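BF1531-like N-terminal domain-containing protein (Bacteroides fragilis, PDB 3SLR) is of unknown function but binds magnesium in a HAD-like phosphatase domain of its N-terminal part and may hydrolyse ester bonds. Local coordinates at residues I226-N231 with F333-P338. Sequence-based numbering, arbitrary orientation.
Sequences ILDLDN and FLDDNP. With MG (magnesium ion), chain B; MG (magnesium ion), chain C.
Asp228 and Asp336 reach across the contact to grip one magnesium ion at the ends of two parallel strands. With CG of Asp228 anti to the backbone N (chi1 172°), the carboxylate extends past the strand end, where its two oxygens meet two magnesium ions. Asp228 CB lies near Leu334 O and, at 3.5 Å, Asp335 OD2. Asp228 OD2 binds the magnesium shared with Asp230 and Asp336 at 2.2 Å and also hydrogen-bonds Thr232 OG1. Asp228 OD1 binds the second magnesium at 2.4 Å, so the carboxylate bridges the two metals together with a shared water. Asp336 OD1 meets the shared magnesium at 2.1 Å, and Asp230 O does so at 2.3 Å. Three waters bring its ligands to six. The carboxylate planes of Asp228 and Asp336 are turned 26° apart. Asp228 OD2 and Asp336 OD1 lie 3.0 Å apart because both bind this ion. Asp335 OD1 takes a metal-bound water and closes an Asx turn with Asn337 N, while OD2 pairs with Lys313. Behind the site, Leu334 N donates a hydrogen bond to Ile226 O and Asp228 N to Leu334 O, both nearly straight. Ile226 CG2 touches Phe333 CD1 at 3.7 Å on one sheet face; Leu227 and Leu334 lie side by side on the other. With Thr232, Asp228 and Asp230 match DxDx(T/V), consistent with a HAD-like phosphatase domain. Strand 224-227 runs between strands 274-280 and 331-334, with helix 338-347 against Phe333 and helix 363-368 against Leu334.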
loop_
_atom_site.group_PDB
_atom_site.type_symbol
_atom_site.label_atom_id
_atom_site.label_comp_id
_atom_site.label_asym_id
_atom_site.label_seq_id
_atom_site.Cartn_x
_atom_site.Cartn_y
_atom_site.Cartn_z
ATOM N N ILE A 226 16.059 5.043 5.802
ATOM C CA ILE A 226 17.517 5.143 5.853
ATOM C C ILE A 226 18.076 4.795 4.488
ATOM O O ILE A 226 17.760 3.742 3.934
ATOM C CB ILE A 226 18.115 4.164 6.885
ATOM C CG1 ILE A 226 17.509 4.422 8.255
ATOM C CG2 ILE A 226 19.655 4.283 6.925
ATOM C CD1 ILE A 226 17.768 3.286 9.246
ATOM N N LEU A 227 18.908 5.683 3.951
ATOM C CA LEU A 227 19.402 5.550 2.585
ATOM C C LEU A 227 20.904 5.322 2.507
ATOM O O LEU A 227 21.680 6.037 3.122
ATOM C CB LEU A 227 19.084 6.822 1.797
ATOM C CG LEU A 227 17.599 7.169 1.672
ATOM C CD1 LEU A 227 17.420 8.627 1.252
ATOM C CD2 LEU A 227 16.903 6.216 0.702
ATOM N N ASP A 228 21.309 4.340 1.718
ATOM C CA ASP A 228 22.680 4.291 1.247
ATOM C C ASP A 228 22.838 5.412 0.200
ATOM O O ASP A 228 21.846 5.951 -0.278
ATOM C CB ASP A 228 22.958 2.914 0.647
ATOM C CG ASP A 228 24.296 2.841 -0.043
ATOM O OD1 ASP A 228 25.326 2.986 0.651
ATOM O OD2 ASP A 228 24.309 2.637 -1.273
ATOM N N LEU A 229 24.067 5.787 -0.134
ATOM C CA LEU A 229 24.281 6.839 -1.128
ATOM C C LEU A 229 24.681 6.271 -2.492
ATOM O O LEU A 229 23.900 6.315 -3.445
ATOM C CB LEU A 229 25.323 7.853 -0.630
ATOM C CG LEU A 229 24.957 8.676 0.614
ATOM C CD1 LEU A 229 26.125 9.576 1.051
ATOM C CD2 LEU A 229 23.684 9.502 0.393
ATOM N N ASP A 230 25.890 5.729 -2.592
ATOM C CA ASP A 230 26.407 5.313 -3.902
ATOM C C ASP A 230 25.529 4.252 -4.576
ATOM O O ASP A 230 25.301 3.170 -4.029
ATOM C CB ASP A 230 27.851 4.811 -3.798
ATOM C CG ASP A 230 28.847 5.923 -3.485
ATOM O OD1 ASP A 230 28.698 7.072 -3.979
ATOM O OD2 ASP A 230 29.814 5.634 -2.750
ATOM N N ASN A 231 25.057 4.567 -5.776
ATOM C CA ASN A 231 24.220 3.660 -6.548
ATOM C C ASN A 231 22.866 3.373 -5.900
ATOM O O ASN A 231 22.154 2.464 -6.310
ATOM C CB ASN A 231 24.971 2.375 -6.899
ATOM C CG ASN A 231 26.100 2.627 -7.887
ATOM O OD1 ASN A 231 25.928 3.356 -8.876
ATOM N ND2 ASN A 231 27.264 2.047 -7.618
ATOM N N PHE A 333 15.277 0.455 5.381
ATOM C CA PHE A 333 16.646 0.673 4.924
ATOM C C PHE A 333 16.805 0.268 3.463
ATOM O O PHE A 333 16.519 -0.877 3.104
ATOM C CB PHE A 333 17.609 -0.127 5.817
ATOM C CG PHE A 333 19.043 -0.151 5.326
ATOM C CD1 PHE A 333 19.759 1.024 5.158
ATOM C CD2 PHE A 333 19.679 -1.365 5.083
ATOM C CE1 PHE A 333 21.082 0.994 4.732
ATOM C CE2 PHE A 333 21.000 -1.400 4.657
ATOM C CZ PHE A 333 21.698 -0.227 4.480
ATOM N N LEU A 334 17.253 1.214 2.636
ATOM C CA LEU A 334 17.478 0.986 1.203
ATOM C C LEU A 334 18.959 1.026 0.838
ATOM O O LEU A 334 19.635 2.032 1.056
ATOM C CB LEU A 334 16.724 2.025 0.375
ATOM C CG LEU A 334 15.199 2.027 0.534
ATOM C CD1 LEU A 334 14.599 3.152 -0.315
ATOM C CD2 LEU A 334 14.617 0.691 0.132
ATOM N N ASP A 335 19.447 -0.072 0.262
ATOM C CA ASP A 335 20.854 -0.206 -0.107
ATOM C C ASP A 335 20.958 -1.117 -1.334
ATOM O O ASP A 335 20.338 -2.174 -1.385
ATOM C CB ASP A 335 21.646 -0.779 1.086
ATOM C CG ASP A 335 23.148 -0.613 0.933
ATOM O OD1 ASP A 335 23.669 -0.868 -0.179
ATOM O OD2 ASP A 335 23.811 -0.237 1.932
ATOM N N ASP A 336 21.714 -0.687 -2.340
ATOM C CA ASP A 336 21.835 -1.424 -3.599
ATOM C C ASP A 336 22.723 -2.661 -3.455
ATOM O O ASP A 336 22.732 -3.524 -4.323
ATOM C CB ASP A 336 22.445 -0.513 -4.677
ATOM C CG ASP A 336 23.886 -0.198 -4.387
ATOM O OD1 ASP A 336 24.107 0.497 -3.385
ATOM O OD2 ASP A 336 24.800 -0.670 -5.107
ATOM N N ASN A 337 23.482 -2.735 -2.369
ATOM C CA ASN A 337 24.418 -3.842 -2.152
ATOM C C ASN A 337 23.771 -4.988 -1.362
ATOM O O ASN A 337 23.397 -4.800 -0.210
ATOM C CB ASN A 337 25.632 -3.322 -1.377
ATOM C CG ASN A 337 26.765 -4.327 -1.318
ATOM O OD1 ASN A 337 26.548 -5.520 -1.121
ATOM N ND2 ASN A 337 27.995 -3.839 -1.492
ATOM N N PRO A 338 23.652 -6.180 -1.971
ATOM C CA PRO A 338 22.964 -7.309 -1.322
ATOM C C PRO A 338 23.612 -7.745 -0.009
ATOM O O PRO A 338 22.914 -8.197 0.898
ATOM C CB PRO A 338 23.072 -8.436 -2.356
ATOM C CG PRO A 338 24.206 -8.032 -3.250
ATOM C CD PRO A 338 24.144 -6.538 -3.310
HETATM MG MG MG B . 25.740 1.483 -2.522
HETATM MG MG MG C . 27.592 3.394 -0.128
HETATM O O HOH W 1 29.767 3.536 -0.806
HETATM O O HOH W 2 26.013 -0.074 -0.748
HETATM O O HOH W 3 27.042 0.093 -4.080
HETATM O O HOH W 4 27.766 1.882 -1.773
HETATM O O HOH W 5 27.762 2.060 1.610
#